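Local coordinates for Lmo1340 protein (Listeria monocytogenes, PDB 4NLM) that is of unknown function but is a surface protein, probably a lipoprotein, with a YqgU-like six-bladed beta-propeller domain, at residues P273-F287 and I317-E330. Numbering follows the deposited sequence.
Sequences PYFDTNFDKNTFLTF and ILELMDNQPILSYE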
ATOM      1  N   PRO A 273      10.232   9.652   0.289  1.00  9.49           N
ATOM      2  CA  PRO A 273       8.901  10.206   0.402  1.00  9.56           C
ATOM      3  C   PRO A 273       7.827   9.219  -0.048  1.00  9.09           C
ATOM      4  O   PRO A 273       8.112   8.221  -0.752  1.00  9.96           O
ATOM      5  CB  PRO A 273       8.941  11.426  -0.526  1.00 10.04           C
ATOM      6  CG  PRO A 273      10.380  11.780  -0.609  1.00 10.64           C
ATOM      7  CD  PRO A 273      11.083  10.459  -0.593  1.00 10.59           C
ATOM      8  N   TYR A 274       6.581   9.468   0.312  1.00  9.37           N
ATOM      9  CA  TYR A 274       5.505   8.615  -0.115  1.00  9.60           C
ATOM     10  C   TYR A 274       5.256   8.681  -1.627  1.00  8.69           C
ATOM     11  O   TYR A 274       5.348   9.739  -2.253  1.00  9.14           O
ATOM     12  CB  TYR A 274       4.197   8.955   0.593  1.00  9.77           C
ATOM     13  CG  TYR A 274       4.217   8.602   2.061  1.00 10.74           C
ATOM     14  CD1 TYR A 274       4.174   7.269   2.454  1.00 13.91           C
ATOM     15  CD2 TYR A 274       4.295   9.574   3.052  1.00 11.31           C
ATOM     16  CE1 TYR A 274       4.215   6.921   3.793  1.00 18.47           C
ATOM     17  CE2 TYR A 274       4.338   9.240   4.389  1.00 14.19           C
ATOM     18  CZ  TYR A 274       4.293   7.917   4.755  1.00 16.22           C
ATOM     19  OH  TYR A 274       4.351   7.597   6.098  1.00 23.94           O
ATOM     20  N   PHE A 275       4.889   7.530  -2.205  1.00  8.75           N
ATOM     21  CA  PHE A 275       4.419   7.425  -3.566  1.00  8.96           C
ATOM     22  C   PHE A 275       3.130   6.627  -3.555  1.00  7.95           C
ATOM     23  O   PHE A 275       2.842   5.872  -2.635  1.00  9.05           O
ATOM     24  CB  PHE A 275       5.479   6.849  -4.528  1.00  9.03           C
ATOM     25  CG  PHE A 275       5.901   5.443  -4.214  1.00 10.28           C
ATOM     26  CD1 PHE A 275       5.163   4.328  -4.663  1.00 10.14           C
ATOM     27  CD2 PHE A 275       7.062   5.224  -3.505  1.00 11.82           C
ATOM     28  CE1 PHE A 275       5.582   3.052  -4.337  1.00 12.57           C
ATOM     29  CE2 PHE A 275       7.469   3.938  -3.185  1.00 12.76           C
ATOM     30  CZ  PHE A 275       6.738   2.856  -3.625  1.00 13.12           C
ATOM     31  N   ASP A 276       2.353   6.781  -4.616  1.00  8.97           N
ATOM     32  CA  ASP A 276       1.098   6.032  -4.789  1.00  9.59           C
ATOM     33  C   ASP A 276       1.413   4.629  -5.238  1.00  9.23           C
ATOM     34  O   ASP A 276       2.022   4.407  -6.287  1.00 11.16           O
ATOM     35  CB  ASP A 276       0.265   6.763  -5.839  1.00 10.98           C
ATOM     36  CG  ASP A 276      -0.925   5.988  -6.351  1.00 11.24           C
ATOM     37  OD1 ASP A 276      -1.505   5.180  -5.610  1.00 10.11           O
ATOM     38  OD2 ASP A 276      -1.265   6.212  -7.538  1.00 14.96           O
ATOM     39  N   THR A 277       1.040   3.646  -4.427  1.00  9.31           N
ATOM     40  CA  THR A 277       1.294   2.257  -4.766  1.00 10.76           C
ATOM     41  C   THR A 277       0.506   1.772  -5.968  1.00 11.90           C
ATOM     42  O   THR A 277       0.872   0.781  -6.575  1.00 14.74           O
ATOM     43  CB  THR A 277       0.999   1.378  -3.541  1.00 12.99           C
ATOM     44  OG1 THR A 277      -0.350   1.589  -3.136  1.00 16.22           O
ATOM     45  CG2 THR A 277       1.964   1.675  -2.393  1.00 14.79           C
ATOM     46  N   ASN A 278      -0.536   2.496  -6.332  0.50 10.59           N
ATOM     47  CA  ASN A 278      -1.354   2.141  -7.448  0.50 10.37           C
ATOM     48  C   ASN A 278      -0.853   2.812  -8.735  0.50 12.30           C
ATOM     49  O   ASN A 278      -1.546   3.630  -9.332  0.50 15.81           O
ATOM     50  CB  ASN A 278      -2.781   2.550  -7.126  0.50 11.14           C
ATOM     51  CG  ASN A 278      -3.790   1.875  -8.021  0.50 12.64           C
ATOM     52  OD1 ASN A 278      -3.929   0.626  -8.036  0.50 11.94           O
ATOM     53  ND2 ASN A 278      -4.526   2.687  -8.761  0.50 12.57           N
ATOM     54  N   PHE A 279       0.394   2.545  -9.101  1.00 13.41           N
ATOM     55  CA  PHE A 279       0.989   3.129 -10.297  1.00 12.96           C
ATOM     56  C   PHE A 279       0.868   2.217 -11.508  1.00 13.48           C
ATOM     57  O   PHE A 279       0.567   1.021 -11.391  1.00 15.05           O
ATOM     58  CB  PHE A 279       2.460   3.518 -10.037  1.00 12.82           C
ATOM     59  CG  PHE A 279       3.358   2.370  -9.660  1.00 10.87           C
ATOM     60  CD1 PHE A 279       3.915   1.544 -10.641  1.00 12.68           C
ATOM     61  CD2 PHE A 279       3.648   2.086  -8.340  1.00 10.60           C
ATOM     62  CE1 PHE A 279       4.763   0.521 -10.281  1.00 12.94           C
ATOM     63  CE2 PHE A 279       4.458   1.030  -8.005  1.00 11.97           C
ATOM     64  CZ  PHE A 279       5.008   0.246  -8.974  1.00 12.07           C
ATOM     65  N   ASP A 280       1.088   2.816 -12.676  1.00 15.48           N
ATOM     66  CA  ASP A 280       1.071   2.073 -13.908  1.00 16.96           C
ATOM     67  C   ASP A 280       2.043   2.709 -14.913  1.00 16.70           C
ATOM     68  O   ASP A 280       2.729   3.671 -14.602  1.00 16.12           O
ATOM     69  CB  ASP A 280      -0.362   1.921 -14.428  1.00 23.38           C
ATOM     70  CG  ASP A 280      -1.014   3.242 -14.772  1.00 26.34           C
ATOM     71  OD1 ASP A 280      -0.353   4.099 -15.364  1.00 19.42           O
ATOM     72  OD2 ASP A 280      -2.215   3.408 -14.482  1.00 40.00           O
ATOM     73  N   LYS A 281       2.078   2.181 -16.130  0.50 17.14           N
ATOM     74  CA  LYS A 281       3.019   2.642 -17.140  0.50 19.71           C
ATOM     75  C   LYS A 281       2.888   4.126 -17.471  0.50 14.96           C
ATOM     76  O   LYS A 281       3.820   4.708 -18.003  0.50 15.07           O
ATOM     77  CB  LYS A 281       2.810   1.865 -18.434  0.50 23.18           C
ATOM     78  CG  LYS A 281       1.472   2.176 -19.071  0.50 22.57           C
ATOM     79  CD  LYS A 281       1.301   1.375 -20.360  0.50 28.95           C
ATOM     80  CE  LYS A 281      -0.078   1.553 -20.993  0.50 28.65           C
ATOM     81  NZ  LYS A 281      -0.219   0.870 -22.309  0.50 40.83           N
ATOM     82  N   ASN A 282       1.715   4.708 -17.217  1.00 14.91           N
ATOM     83  CA  ASN A 282       1.484   6.132 -17.487  1.00 15.87           C
ATOM     84  C   ASN A 282       1.308   7.082 -16.311  1.00 15.48           C
ATOM     85  O   ASN A 282       1.217   8.292 -16.541  1.00 16.42           O
ATOM     86  CB  ASN A 282       0.251   6.289 -18.376  1.00 18.22           C
ATOM     87  CG  ASN A 282       0.423   5.691 -19.747  1.00 22.00           C
ATOM     88  OD1 ASN A 282      -0.301   4.795 -20.176  1.00 25.70           O
ATOM     89  ND2 ASN A 282       1.408   6.171 -20.425  1.00 23.70           N
ATOM     90  N   THR A 283       1.235   6.552 -15.102  1.00 14.97           N
ATOM     91  CA  THR A 283       0.982   7.405 -13.944  1.00 14.72           C
ATOM     92  C   THR A 283       1.724   6.866 -12.747  1.00 13.09           C
ATOM     93  O   THR A 283       1.458   5.766 -12.267  1.00 16.08           O
ATOM     94  CB  THR A 283      -0.536   7.514 -13.603  1.00 17.88           C
ATOM     95  OG1 THR A 283      -1.287   7.997 -14.736  1.00 24.97           O
ATOM     96  CG2 THR A 283      -0.780   8.436 -12.441  1.00 19.41           C
ATOM     97  N   PHE A 284       2.667   7.671 -12.284  1.00 10.39           N
ATOM     98  CA  PHE A 284       3.392   7.411 -11.048  1.00  9.73           C
ATOM     99  C   PHE A 284       3.387   8.724 -10.264  1.00  9.19           C
ATOM    100  O   PHE A 284       3.953   9.721 -10.686  1.00 12.40           O
ATOM    101  CB  PHE A 284       4.804   6.948 -11.297  1.00 10.43           C
ATOM    102  CG  PHE A 284       5.588   6.733 -10.039  1.00 10.51           C
ATOM    103  CD1 PHE A 284       5.374   5.630  -9.238  1.00 11.30           C
ATOM    104  CD2 PHE A 284       6.541   7.638  -9.641  1.00 10.51           C
ATOM    105  CE1 PHE A 284       6.084   5.430  -8.066  1.00 12.32           C
ATOM    106  CE2 PHE A 284       7.266   7.436  -8.467  1.00 11.16           C
ATOM    107  CZ  PHE A 284       7.029   6.346  -7.684  1.00 11.43           C
ATOM    108  N   LEU A 285       2.685   8.712  -9.149  1.00  8.52           N
ATOM    109  CA  LEU A 285       2.565   9.910  -8.278  1.00  9.03           C
ATOM    110  C   LEU A 285       3.472   9.789  -7.092  1.00  8.14           C
ATOM    111  O   LEU A 285       3.471   8.772  -6.405  1.00  8.81           O
ATOM    112  CB  LEU A 285       1.144   9.998  -7.747  1.00 10.10           C
ATOM    113  CG  LEU A 285       0.031  10.163  -8.763  1.00 14.17           C
ATOM    114  CD1 LEU A 285      -1.340   9.919  -8.155  1.00 16.15           C
ATOM    115  CD2 LEU A 285       0.096  11.537  -9.358  1.00 23.70           C
ATOM    116  N   THR A 286       4.262  10.833  -6.845  1.00  8.82           N
ATOM    117  CA  THR A 286       5.162  10.827  -5.693  1.00  8.76           C
ATOM    118  C   THR A 286       5.376  12.230  -5.177  1.00  8.22           C
ATOM    119  O   THR A 286       5.338  13.205  -5.936  1.00  9.72           O
ATOM    120  CB  THR A 286       6.540  10.225  -6.053  1.00  9.38           C
ATOM    121  OG1 THR A 286       7.371  10.116  -4.900  1.00 10.48           O
ATOM    122  CG2 THR A 286       7.226  10.963  -7.180  1.00 11.55           C
ATOM    123  N   PHE A 287       5.647  12.324  -3.885  1.00  7.89           N
ATOM    124  CA  PHE A 287       6.196  13.549  -3.329  1.00  8.16           C
ATOM    125  C   PHE A 287       7.679  13.608  -3.658  1.00  8.39           C
ATOM    126  O   PHE A 287       8.381  12.580  -3.764  1.00  9.17           O
ATOM    127  CB  PHE A 287       5.922  13.659  -1.807  1.00  8.56           C
ATOM    128  CG  PHE A 287       4.496  13.876  -1.548  1.00  8.43           C
ATOM    129  CD1 PHE A 287       3.965  15.158  -1.672  1.00  8.85           C
ATOM    130  CD2 PHE A 287       3.652  12.843  -1.197  1.00  9.12           C
ATOM    131  CE1 PHE A 287       2.626  15.366  -1.507  1.00 10.36           C
ATOM    132  CE2 PHE A 287       2.327  13.058  -1.028  1.00 10.16           C
ATOM    133  CZ  PHE A 287       1.806  14.335  -1.157  1.00 10.56           C
ATOM    134  N   ILE A 317       1.593  18.613  -9.638  0.50  9.87           N
ATOM    135  CA  ILE A 317       0.189  18.776  -9.301  0.50 10.13           C
ATOM    136  C   ILE A 317       0.011  19.924  -8.320  0.50 10.23           C
ATOM    137  O   ILE A 317      -0.805  20.812  -8.531  0.50 11.45           O
ATOM    138  CB  ILE A 317      -0.351  17.487  -8.696  0.50 10.32           C
ATOM    139  CG1 ILE A 317      -0.277  16.378  -9.738  0.50 11.04           C
ATOM    140  CG2 ILE A 317      -1.769  17.667  -8.177  0.50 11.18           C
ATOM    141  CD1 ILE A 317      -0.251  15.014  -9.109  0.50  9.76           C
ATOM    142  N   LEU A 318       0.770  19.882  -7.226  1.00 10.47           N
ATOM    143  CA  LEU A 318       0.704  20.928  -6.203  1.00 11.67           C
ATOM    144  C   LEU A 318       2.069  21.160  -5.599  1.00  9.89           C
ATOM    145  O   LEU A 318       2.824  20.221  -5.339  1.00 11.73           O
ATOM    146  CB  LEU A 318      -0.300  20.575  -5.102  1.00 13.98           C
ATOM    147  CG  LEU A 318      -1.788  20.692  -5.405  1.00 14.66           C
ATOM    148  CD1 LEU A 318      -2.592  19.935  -4.355  1.00 17.97           C
ATOM    149  CD2 LEU A 318      -2.197  22.166  -5.488  1.00 16.92           C
ATOM    150  N   GLU A 319       2.368  22.435  -5.359  1.00  9.85           N
ATOM    151  CA  GLU A 319       3.592  22.822  -4.675  1.00 10.64           C
ATOM    152  C   GLU A 319       3.357  23.008  -3.168  1.00  9.58           C
ATOM    153  O   GLU A 319       2.218  23.125  -2.747  1.00 11.46           O
ATOM    154  CB  GLU A 319       4.076  24.173  -5.220  1.00 10.60           C
ATOM    155  CG  GLU A 319       4.326  24.207  -6.721  1.00 11.93           C
ATOM    156  CD  GLU A 319       5.652  23.672  -7.216  1.00 12.29           C
ATOM    157  OE1 GLU A 319       6.494  23.181  -6.463  1.00 12.19           O
ATOM    158  OE2 GLU A 319       5.858  23.733  -8.454  1.00 13.49           O
ATOM    159  N   LEU A 320       4.456  22.987  -2.425  1.00 10.58           N
ATOM    160  CA  LEU A 320       4.489  23.393  -1.021  1.00 11.26           C
ATOM    161  C   LEU A 320       3.520  22.629  -0.176  1.00 12.59           C
ATOM    162  O   LEU A 320       2.656  23.204   0.503  1.00 16.20           O
ATOM    163  CB  LEU A 320       4.252  24.912  -0.896  1.00 12.94           C
ATOM    164  CG  LEU A 320       5.237  25.792  -1.682  1.00 15.77           C
ATOM    165  CD1 LEU A 320       4.851  27.263  -1.556  1.00 19.32           C
ATOM    166  CD2 LEU A 320       6.695  25.640  -1.266  1.00 18.13           C
HETATM  167  N   MSE A 321       3.678  21.298  -0.227  0.50 13.89           N
HETATM  168  CA  MSE A 321       2.817  20.303   0.431  0.50 16.19           C
HETATM  169  C   MSE A 321       3.551  19.503   1.449  0.50 12.72           C
HETATM  170  O   MSE A 321       4.776  19.437   1.411  0.50 12.60           O
HETATM  171  CB  MSE A 321       2.527  19.133  -0.530  0.50 20.18           C
HETATM  172  CG  MSE A 321       1.909  19.635  -1.785  0.50 19.17           C
HETATM  173 SE   MSE A 321       0.337  18.538  -1.949  0.50 13.77          SE
HETATM  174  CE  MSE A 321      -0.906  20.033  -1.631  0.50 28.32           C
ATOM    175  N   ASP A 322       2.801  18.836   2.317  1.00 11.66           N
ATOM    176  CA  ASP A 322       3.381  17.862   3.223  1.00 11.34           C
ATOM    177  C   ASP A 322       3.302  16.442   2.672  1.00 10.41           C
ATOM    178  O   ASP A 322       2.336  16.037   1.982  1.00 11.96           O
ATOM    179  CB  ASP A 322       2.776  17.886   4.593  1.00 15.60           C
ATOM    180  CG  ASP A 322       3.642  17.117   5.606  1.00 19.65           C
ATOM    181  OD1 ASP A 322       4.916  17.006   5.401  1.00 21.78           O
ATOM    182  OD2 ASP A 322       3.072  16.646   6.616  1.00 28.09           O
ATOM    183  N   ASN A 323       4.383  15.726   2.889  1.00 10.83           N
ATOM    184  CA  ASN A 323       4.526  14.344   2.467  1.00 10.10           C
ATOM    185  C   ASN A 323       3.672  13.449   3.360  1.00  9.83           C
ATOM    186  O   ASN A 323       3.986  13.310   4.528  1.00 11.91           O
ATOM    187  CB  ASN A 323       6.000  13.979   2.595  1.00 10.59           C
ATOM    188  CG  ASN A 323       6.281  12.518   2.364  1.00  9.66           C
ATOM    189  OD1 ASN A 323       5.953  11.974   1.306  1.00 10.38           O
ATOM    190  ND2 ASN A 323       6.919  11.875   3.333  1.00 11.72           N
ATOM    191  N   GLN A 324       2.600  12.869   2.825  1.00 10.23           N
ATOM    192  CA  GLN A 324       1.753  11.952   3.578  1.00 10.17           C
ATOM    193  C   GLN A 324       1.290  10.889   2.584  1.00  9.09           C
ATOM    194  O   GLN A 324       1.428  11.077   1.377  1.00  9.42           O
ATOM    195  CB  GLN A 324       0.560  12.667   4.207  1.00 11.21           C
ATOM    196  CG  GLN A 324       0.980  13.831   5.103  1.00 12.84           C
ATOM    197  CD  GLN A 324      -0.167  14.497   5.810  1.00 16.49           C
ATOM    198  OE1 GLN A 324      -1.311  14.105   5.671  1.00 22.28           O
ATOM    199  NE2 GLN A 324       0.154  15.496   6.611  1.00 20.25           N
ATOM    200  N   PRO A 325       0.735   9.777   3.056  1.00  8.91           N
ATOM    201  CA  PRO A 325       0.332   8.728   2.113  1.00  8.93           C
ATOM    202  C   PRO A 325      -0.658   9.209   1.066  1.00  8.48           C
ATOM    203  O   PRO A 325      -1.514  10.057   1.317  1.00  9.38           O
ATOM    204  CB  PRO A 325      -0.270   7.674   3.048  1.00 10.51           C
ATOM    205  CG  PRO A 325       0.479   7.826   4.330  1.00 10.62           C
ATOM    206  CD  PRO A 325       0.608   9.315   4.449  1.00 10.65           C
ATOM    207  N   ILE A 326      -0.560   8.558  -0.098  1.00  8.73           N
ATOM    208  CA  ILE A 326      -1.416   8.813  -1.267  1.00  8.82           C
ATOM    209  C   ILE A 326      -1.800   7.497  -1.932  1.00  8.33           C
ATOM    210  O   ILE A 326      -1.009   6.594  -1.970  1.00  9.08           O
ATOM    211  CB  ILE A 326      -0.781   9.766  -2.276  1.00  9.23           C
ATOM    212  CG1 ILE A 326       0.683   9.394  -2.563  1.00  9.68           C
ATOM    213  CG2 ILE A 326      -0.932  11.210  -1.806  1.00  9.09           C
ATOM    214  CD1 ILE A 326       1.305  10.185  -3.723  1.00  9.80           C
ATOM    215  N   LEU A 327      -3.023   7.457  -2.442  1.00  8.33           N
ATOM    216  CA  LEU A 327      -3.509   6.227  -3.114  1.00  8.14           C
ATOM    217  C   LEU A 327      -4.507   6.629  -4.185  1.00  8.54           C
ATOM    218  O   LEU A 327      -5.576   7.190  -3.921  1.00  8.98           O
ATOM    219  CB  LEU A 327      -4.187   5.320  -2.092  1.00  9.30           C
ATOM    220  CG  LEU A 327      -4.751   4.034  -2.704  1.00 10.23           C
ATOM    221  CD1 LEU A 327      -3.679   3.131  -3.272  1.00 11.01           C
ATOM    222  CD2 LEU A 327      -5.559   3.305  -1.640  1.00 12.80           C
ATOM    223  N   SER A 328      -4.213   6.218  -5.415  1.00  9.07           N
ATOM    224  CA  SER A 328      -5.117   6.436  -6.521  1.00  9.82           C
ATOM    225  C   SER A 328      -6.023   5.239  -6.741  1.00 10.14           C
ATOM    226  O   SER A 328      -5.873   4.192  -6.139  1.00 10.61           O
ATOM    227  CB  SER A 328      -4.343   6.747  -7.804  1.00 10.74           C
ATOM    228  OG  SER A 328      -3.673   5.608  -8.300  1.00 10.75           O
ATOM    229  N   TYR A 329      -6.988   5.463  -7.622  1.00 11.03           N
ATOM    230  CA  TYR A 329      -7.907   4.425  -8.071  1.00 10.96           C
ATOM    231  C   TYR A 329      -7.483   3.943  -9.471  1.00 11.62           C
ATOM    232  O   TYR A 329      -6.605   4.523 -10.087  1.00 12.10           O
ATOM    233  CB  TYR A 329      -9.361   4.931  -8.022  1.00 11.52           C
ATOM    234  CG  TYR A 329     -10.363   3.874  -8.444  1.00 12.30           C
ATOM    235  CD1 TYR A 329     -10.538   2.725  -7.665  1.00 13.41           C
ATOM    236  CD2 TYR A 329     -11.087   3.992  -9.626  1.00 12.33           C
ATOM    237  CE1 TYR A 329     -11.412   1.736  -8.060  1.00 13.37           C
ATOM    238  CE2 TYR A 329     -11.946   3.002 -10.035  1.00 12.62           C
ATOM    239  CZ  TYR A 329     -12.115   1.878  -9.244  1.00 13.90           C
ATOM    240  OH  TYR A 329     -12.982   0.886  -9.658  1.00 17.45           O
ATOM    241  N   GLU A 330      -8.042   2.825  -9.937  1.00 12.42           N
ATOM    242  CA  GLU A 330      -7.717   2.260 -11.220  1.00 15.72           C
ATOM    243  C   GLU A 330      -7.905   3.243 -12.343  1.00 14.55           C
ATOM    244  O   GLU A 330      -7.135   3.215 -13.305  1.00 17.32           O
ATOM    245  CB  GLU A 330      -8.616   1.026 -11.447  1.00 19.89           C
ATOM    246  CG  GLU A 330      -8.399   0.244 -12.697  1.00 22.76           C
ATOM    247  CD  GLU A 330      -7.225  -0.672 -12.637  1.00 33.61           C
ATOM    248  OE1 GLU A 330      -6.592  -0.728 -11.588  1.00 30.21           O
ATOM    249  OE2 GLU A 330      -6.965  -1.368 -13.641  1.00 46.95           O
TER
HETATM  250  O   HOH W   1       1.653   6.562  -0.141  1.00 12.01           O
HETATM  251  O   HOH W   2      -0.336   4.019  -1.767  1.00 17.25           O
HETATM  252  O   HOH W   3      -4.323   2.517 -13.094  1.00 35.89           O
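Pro-325 lies over one face of the Tyr-274 ring, its CG 3.9 Å from the ring centroid and 14° off the normal, the two rings running alongside in the same direction. The Phe-287 ring takes Asn-323 CA over the centre of one face, 4.1 Å from its centroid, and the selenium of selenomethionine Met-321 at its edge, a Met-aromatic contact. Between these rings, Asn-323 OD1 accepts Tyr-274 N (2.8 Å) through an in-plane lone pair of the amide oxygen; with CG anti to the backbone N (chi1 172°), the amide turns back to the other segment.

The carboxylate of Asp-276 forms the second grip. Asp-276 OD1 receives Ser-328 N (2.9 Å) and Asn-278 N from opposite faces of the carboxylate plane, the latter bond closing an Asx turn. Asp-276 OD2 takes Ser-328 OG at 2.6 Å on its syn side, and Asn-278 ND2 donates to the same OG in the plane of its amide.

Between the two grips, Ile-326 reaches Leu-285 CB with CD1 and Phe-287 CE2 with CG2, while Tyr-337 of strand 334-337 also touches Phe-287 and Ile-326. No backbone-to-backbone hydrogen bond joins the segments: water 1 links Ile-326 N to Phe-275 O, and water 2 links Ile-326 O to Thr-277 N.

The loop leading into strand 284-287, and that strand's side chains, thus meet edge strand 326-328 of another sheet through side chains and water. Three donated bonds would be expected to favour a charged Asp-276 carboxylate, while Ser-328 OG would be held in one orientation, donating to Asp-276 and accepting from Asn-278.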